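Local coordinates for uncharacterized protein (Parabacteroides merdae, PDB 4R7F) that is of unknown function but binds magnesium, folds into three immunoglobulin-like beta-sandwich domains and probably belongs with the plug proteins of the type 9 secretion system, at residues T156-N168 / N366-V378. Residues are numbered along the deposited sequence; the frame is centred on the assembly and turned at random. Where two conformers were deposited one is given.
Sequences TNQSHQQVSFNIN and NYYQTQNEYSIYV. With MG (magnesium ion), chain G.
Gln161 reaches out from strand 160-168, stretched out past CG, and puts its amide among the atoms of 368-374. NE2 spends both hydrogens on backbone carbonyls of the Tyr367-Thr370 beta turn: Thr370 O, met at 2.7 Å in the carbonyl plane on a lone pair, and Tyr368 O, approached at 2.9 Å from above its carbonyl plane. OE1 accepts twice, from Tyr374 OH at 2.7 Å and from Asn372 ND2 in a nearly straight bond (175°); that ND2 also serves Ala220 O. A leucine here would probably leave the carbonyls of Tyr368 and Thr370 without this donor and take from Tyr374 OH and Asn372 ND2 the acceptor they share.

Next to Asn372, Gln371 O binds magnesium with Glu223, Asp269 and Asp271. At the loop end, Tyr368 N bonds Gln158 O, and Asn157 CB rests over the centre of one face of the Tyr368 ring.

Farther along, contacts turn apolar. With CG1 trans to the backbone N (chi1 180°), Val163 turns CG2 onto a Tyr374 face, off the ring centre. Ile376 CG2 sits over the centre of the Phe165 ring, 3.8 Å from its centroid, while Ile167 CD1 meets Val378 CG1 tip to tip. The axes of strand segments 160-168 and 373-378, from two different sheets, approach to 9.6 Å and cross at -32°, packing face to face as in an immunoglobulin-like beta-sandwich.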
loop_
_atom_site.group_PDB
_atom_site.type_symbol
_atom_site.label_atom_id
_atom_site.label_comp_id
_atom_site.label_asym_id
_atom_site.label_seq_id
_atom_site.Cartn_x
_atom_site.Cartn_y
_atom_site.Cartn_z
ATOM N N THR A 156 -20.116 13.503 -0.168
ATOM C CA THR A 156 -19.974 12.275 0.599
ATOM C C THR A 156 -19.934 11.072 -0.334
ATOM O O THR A 156 -20.945 10.631 -0.830
ATOM C CB THR A 156 -21.125 12.116 1.615
ATOM O OG1 THR A 156 -21.134 13.257 2.475
ATOM C CG2 THR A 156 -20.956 10.833 2.465
ATOM N N ASN A 157 -18.733 10.552 -0.552
ATOM C CA ASN A 157 -18.531 9.385 -1.386
ATOM C C ASN A 157 -19.279 9.531 -2.721
ATOM O O ASN A 157 -20.137 8.713 -3.072
ATOM C CB ASN A 157 -18.941 8.127 -0.616
ATOM C CG ASN A 157 -18.150 7.949 0.675
ATOM O OD1 ASN A 157 -16.999 8.370 0.811
ATOM N ND2 ASN A 157 -18.790 7.379 1.639
ATOM N N GLN A 158 -18.978 10.623 -3.418
ATOM C CA GLN A 158 -19.528 10.869 -4.753
ATOM C C GLN A 158 -18.367 10.933 -5.724
ATOM O O GLN A 158 -17.852 9.871 -6.156
ATOM C CB GLN A 158 -20.391 12.130 -4.806
ATOM C CG GLN A 158 -21.810 11.908 -4.295
ATOM C CD GLN A 158 -22.565 10.871 -5.085
ATOM O OE1 GLN A 158 -22.448 10.795 -6.308
ATOM N NE2 GLN A 158 -23.350 10.063 -4.391
ATOM N N SER A 159 -17.871 12.119 -6.024
ATOM C CA SER A 159 -16.845 12.263 -7.032
ATOM C C SER A 159 -15.530 12.870 -6.561
ATOM O O SER A 159 -14.701 13.208 -7.383
ATOM C CB SER A 159 -17.420 13.123 -8.152
ATOM O OG SER A 159 -17.966 14.269 -7.561
ATOM N N HIS A 160 -15.300 13.004 -5.261
ATOM C CA HIS A 160 -14.066 13.658 -4.828
ATOM C C HIS A 160 -13.327 12.873 -3.772
ATOM O O HIS A 160 -13.864 11.932 -3.174
ATOM C CB HIS A 160 -14.364 15.043 -4.272
ATOM C CG HIS A 160 -14.902 15.995 -5.279
ATOM N ND1 HIS A 160 -16.241 16.075 -5.588
ATOM C CD2 HIS A 160 -14.281 16.924 -6.041
ATOM C CE1 HIS A 160 -16.418 17.012 -6.501
ATOM N NE2 HIS A 160 -15.244 17.557 -6.777
ATOM N N GLN A 161 -12.077 13.278 -3.583
ATOM C CA GLN A 161 -11.224 12.803 -2.528
ATOM C C GLN A 161 -10.650 14.013 -1.810
ATOM O O GLN A 161 -10.294 14.996 -2.438
ATOM C CB GLN A 161 -10.110 11.910 -3.091
ATOM C CG GLN A 161 -10.570 10.473 -3.167
ATOM C CD GLN A 161 -9.721 9.567 -4.019
ATOM O OE1 GLN A 161 -8.541 9.824 -4.327
ATOM N NE2 GLN A 161 -10.320 8.476 -4.395
ATOM N N GLN A 162 -10.525 13.941 -0.495
ATOM C CA GLN A 162 -9.929 15.028 0.250
ATOM C C GLN A 162 -8.747 14.530 1.056
ATOM O O GLN A 162 -8.835 13.528 1.758
ATOM C CB GLN A 162 -10.977 15.637 1.167
ATOM C CG GLN A 162 -10.466 16.684 2.150
ATOM C CD GLN A 162 -11.587 17.642 2.617
ATOM O OE1 GLN A 162 -12.770 17.350 2.482
ATOM N NE2 GLN A 162 -11.199 18.808 3.113
ATOM N N VAL A 163 -7.653 15.268 0.956
ATOM C CA VAL A 163 -6.434 15.020 1.726
ATOM C C VAL A 163 -6.389 15.871 2.982
ATOM O O VAL A 163 -6.697 17.061 2.961
ATOM C CB VAL A 163 -5.208 15.433 0.913
ATOM C CG1 VAL A 163 -3.942 15.181 1.702
ATOM C CG2 VAL A 163 -5.187 14.677 -0.412
ATOM N N SER A 164 -5.963 15.248 4.063
ATOM C CA SER A 164 -5.957 15.867 5.384
ATOM C C SER A 164 -4.581 15.520 5.901
ATOM O O SER A 164 -4.139 14.377 5.739
ATOM C CB SER A 164 -7.035 15.246 6.296
ATOM O OG SER A 164 -8.376 15.338 5.791
ATOM N N PHE A 165 -3.874 16.487 6.477
ATOM C CA PHE A 165 -2.584 16.158 7.088
ATOM C C PHE A 165 -2.150 17.071 8.211
ATOM O O PHE A 165 -2.615 18.189 8.305
ATOM C CB PHE A 165 -1.471 16.018 6.034
ATOM C CG PHE A 165 -1.001 17.320 5.442
ATOM C CD1 PHE A 165 -1.641 17.872 4.341
ATOM C CD2 PHE A 165 0.096 17.969 5.960
ATOM C CE1 PHE A 165 -1.186 19.064 3.782
ATOM C CE2 PHE A 165 0.531 19.177 5.433
ATOM C CZ PHE A 165 -0.102 19.710 4.332
ATOM N N ASN A 166 -1.223 16.571 9.031
ATOM C CA ASN A 166 -0.628 17.329 10.146
ATOM C C ASN A 166 0.844 17.173 10.050
ATOM O O ASN A 166 1.329 16.096 9.749
ATOM C CB ASN A 166 -1.066 16.795 11.510
ATOM C CG ASN A 166 -2.575 16.743 11.640
ATOM O OD1 ASN A 166 -3.205 17.727 11.990
ATOM N ND2 ASN A 166 -3.159 15.590 11.309
ATOM N N ILE A 167 1.550 18.256 10.323
ATOM C CA ILE A 167 2.968 18.224 10.380
ATOM C C ILE A 167 3.313 18.142 11.841
ATOM O O ILE A 167 2.969 19.029 12.592
ATOM C CB ILE A 167 3.575 19.504 9.790
ATOM C CG1 ILE A 167 3.166 19.624 8.324
ATOM C CG2 ILE A 167 5.083 19.481 9.953
ATOM C CD1 ILE A 167 3.594 20.927 7.694
ATOM N N ASN A 168 3.966 17.050 12.217
ATOM C CA ASN A 168 4.449 16.812 13.557
ATOM C C ASN A 168 5.917 17.219 13.701
ATOM O O ASN A 168 6.780 16.560 13.179
ATOM C CB ASN A 168 4.246 15.330 13.874
ATOM C CG ASN A 168 2.788 14.888 13.692
ATOM O OD1 ASN A 168 1.857 15.580 14.095
ATOM N ND2 ASN A 168 2.602 13.732 13.089
ATOM N N ASN A 366 -15.197 10.553 -12.369
ATOM C CA ASN A 366 -14.707 10.835 -11.034
ATOM C C ASN A 366 -15.496 9.952 -10.057
ATOM O O ASN A 366 -16.680 10.143 -9.841
ATOM C CB ASN A 366 -14.873 12.326 -10.692
ATOM C CG ASN A 366 -13.829 13.211 -11.347
ATOM O OD1 ASN A 366 -12.678 12.799 -11.564
ATOM N ND2 ASN A 366 -14.228 14.441 -11.696
ATOM N N TYR A 367 -14.793 9.007 -9.457
ATOM C CA TYR A 367 -15.376 7.998 -8.612
ATOM C C TYR A 367 -14.611 8.011 -7.334
ATOM O O TYR A 367 -13.388 7.810 -7.354
ATOM C CB TYR A 367 -15.200 6.639 -9.296
ATOM C CG TYR A 367 -15.931 6.528 -10.632
ATOM C CD1 TYR A 367 -17.263 6.191 -10.679
ATOM C CD2 TYR A 367 -15.277 6.750 -11.836
ATOM C CE1 TYR A 367 -17.942 6.082 -11.887
ATOM C CE2 TYR A 367 -15.939 6.617 -13.047
ATOM C CZ TYR A 367 -17.290 6.296 -13.055
ATOM O OH TYR A 367 -18.007 6.184 -14.239
ATOM N N TYR A 368 -15.310 8.227 -6.218
ATOM C CA TYR A 368 -14.642 8.389 -4.906
ATOM C C TYR A 368 -13.816 7.181 -4.482
ATOM O O TYR A 368 -12.866 7.347 -3.738
ATOM C CB TYR A 368 -15.634 8.725 -3.779
ATOM C CG TYR A 368 -16.378 7.515 -3.283
ATOM C CD1 TYR A 368 -17.487 7.027 -3.989
ATOM C CD2 TYR A 368 -15.952 6.821 -2.143
ATOM C CE1 TYR A 368 -18.152 5.900 -3.576
ATOM C CE2 TYR A 368 -16.609 5.676 -1.717
ATOM C CZ TYR A 368 -17.716 5.245 -2.429
ATOM O OH TYR A 368 -18.387 4.142 -2.044
ATOM N N GLN A 369 -14.189 5.984 -4.944
ATOM C CA GLN A 369 -13.486 4.748 -4.579
ATOM C C GLN A 369 -12.080 4.660 -5.145
ATOM O O GLN A 369 -11.298 3.840 -4.679
ATOM C CB GLN A 369 -14.214 3.475 -5.083
ATOM C CG GLN A 369 -15.695 3.309 -4.763
ATOM C CD GLN A 369 -16.644 3.951 -5.783
ATOM O OE1 GLN A 369 -16.338 4.957 -6.451
ATOM N NE2 GLN A 369 -17.809 3.362 -5.905
ATOM N N THR A 370 -11.794 5.423 -6.206
ATOM C CA THR A 370 -10.567 5.262 -6.983
ATOM C C THR A 370 -9.308 5.322 -6.091
ATOM O O THR A 370 -9.148 6.217 -5.251
ATOM C CB THR A 370 -10.493 6.349 -8.094
ATOM O OG1 THR A 370 -11.549 6.102 -9.020
ATOM C CG2 THR A 370 -9.150 6.320 -8.837
ATOM N N GLN A 371 -8.432 4.362 -6.281
ATOM C CA GLN A 371 -7.134 4.346 -5.604
ATOM C C GLN A 371 -6.213 5.364 -6.281
ATOM O O GLN A 371 -5.841 5.212 -7.464
ATOM C CB GLN A 371 -6.527 2.925 -5.630
ATOM C CG GLN A 371 -5.124 2.815 -4.995
ATOM C CD GLN A 371 -3.901 3.149 -5.909
ATOM O OE1 GLN A 371 -3.824 2.759 -7.101
ATOM N NE2 GLN A 371 -2.905 3.835 -5.308
ATOM N N ASN A 372 -5.865 6.415 -5.544
ATOM C CA ASN A 372 -4.917 7.432 -6.028
ATOM C C ASN A 372 -3.846 7.612 -4.997
ATOM O O ASN A 372 -4.001 7.187 -3.856
ATOM C CB ASN A 372 -5.619 8.771 -6.240
ATOM C CG ASN A 372 -6.538 8.757 -7.436
ATOM O OD1 ASN A 372 -6.143 8.396 -8.560
ATOM N ND2 ASN A 372 -7.765 9.118 -7.205
ATOM N N GLU A 373 -2.750 8.235 -5.386
ATOM C CA GLU A 373 -1.722 8.589 -4.418
ATOM C C GLU A 373 -1.554 10.101 -4.363
ATOM O O GLU A 373 -1.814 10.781 -5.340
ATOM C CB GLU A 373 -0.399 7.933 -4.767
ATOM C CG GLU A 373 0.270 8.464 -6.020
ATOM C CD GLU A 373 1.398 7.569 -6.456
ATOM O OE1 GLU A 373 1.117 6.424 -6.874
ATOM O OE2 GLU A 373 2.549 7.998 -6.361
ATOM N N TYR A 374 -1.111 10.605 -3.219
ATOM C CA TYR A 374 -0.914 12.022 -3.015
ATOM C C TYR A 374 0.392 12.210 -2.305
ATOM O O TYR A 374 0.595 11.632 -1.257
ATOM C CB TYR A 374 -2.023 12.597 -2.143
ATOM C CG TYR A 374 -3.353 12.452 -2.784
ATOM C CD1 TYR A 374 -4.087 11.290 -2.650
ATOM C CD2 TYR A 374 -3.863 13.441 -3.585
ATOM C CE1 TYR A 374 -5.325 11.143 -3.268
ATOM C CE2 TYR A 374 -5.111 13.306 -4.186
ATOM C CZ TYR A 374 -5.832 12.159 -4.049
ATOM O OH TYR A 374 -7.056 12.018 -4.732
ATOM N N SER A 375 1.266 13.014 -2.878
ATOM C CA SER A 375 2.548 13.304 -2.252
ATOM C C SER A 375 2.516 14.741 -1.686
ATOM O O SER A 375 2.151 15.681 -2.381
ATOM C CB SER A 375 3.678 13.142 -3.259
ATOM O OG SER A 375 3.662 11.896 -3.943
ATOM N N ILE A 376 2.889 14.873 -0.423
ATOM C CA ILE A 376 2.861 16.113 0.342
ATOM C C ILE A 376 4.305 16.482 0.623
ATOM O O ILE A 376 5.034 15.720 1.248
ATOM C CB ILE A 376 2.127 15.908 1.652
ATOM C CG1 ILE A 376 0.705 15.427 1.354
ATOM C CG2 ILE A 376 2.086 17.195 2.480
ATOM C CD1 ILE A 376 0.057 14.782 2.545
ATOM N N TYR A 377 4.722 17.606 0.061
ATOM C CA TYR A 377 6.076 18.119 0.167
ATOM C C TYR A 377 6.018 19.358 1.035
ATOM O O TYR A 377 5.259 20.285 0.738
ATOM C CB TYR A 377 6.593 18.562 -1.214
ATOM C CG TYR A 377 6.922 17.448 -2.192
ATOM C CD1 TYR A 377 5.931 16.711 -2.809
ATOM C CD2 TYR A 377 8.218 17.152 -2.493
ATOM C CE1 TYR A 377 6.242 15.690 -3.711
ATOM C CE2 TYR A 377 8.543 16.166 -3.387
ATOM C CZ TYR A 377 7.552 15.437 -3.999
ATOM O OH TYR A 377 7.912 14.454 -4.885
ATOM N N VAL A 378 6.855 19.383 2.062
ATOM C CA VAL A 378 6.901 20.452 3.009
ATOM C C VAL A 378 8.269 21.129 2.910
ATOM O O VAL A 378 9.252 20.542 3.279
ATOM C CB VAL A 378 6.701 19.906 4.433
ATOM C CG1 VAL A 378 6.831 21.037 5.447
ATOM C CG2 VAL A 378 5.350 19.216 4.564
HETATM MG MG MG G . -5.136 4.309 -9.289
HETATM O O HOH W 1 -19.465 9.081 -8.487
HETATM O O HOH W 2 -6.155 6.220 -10.294
#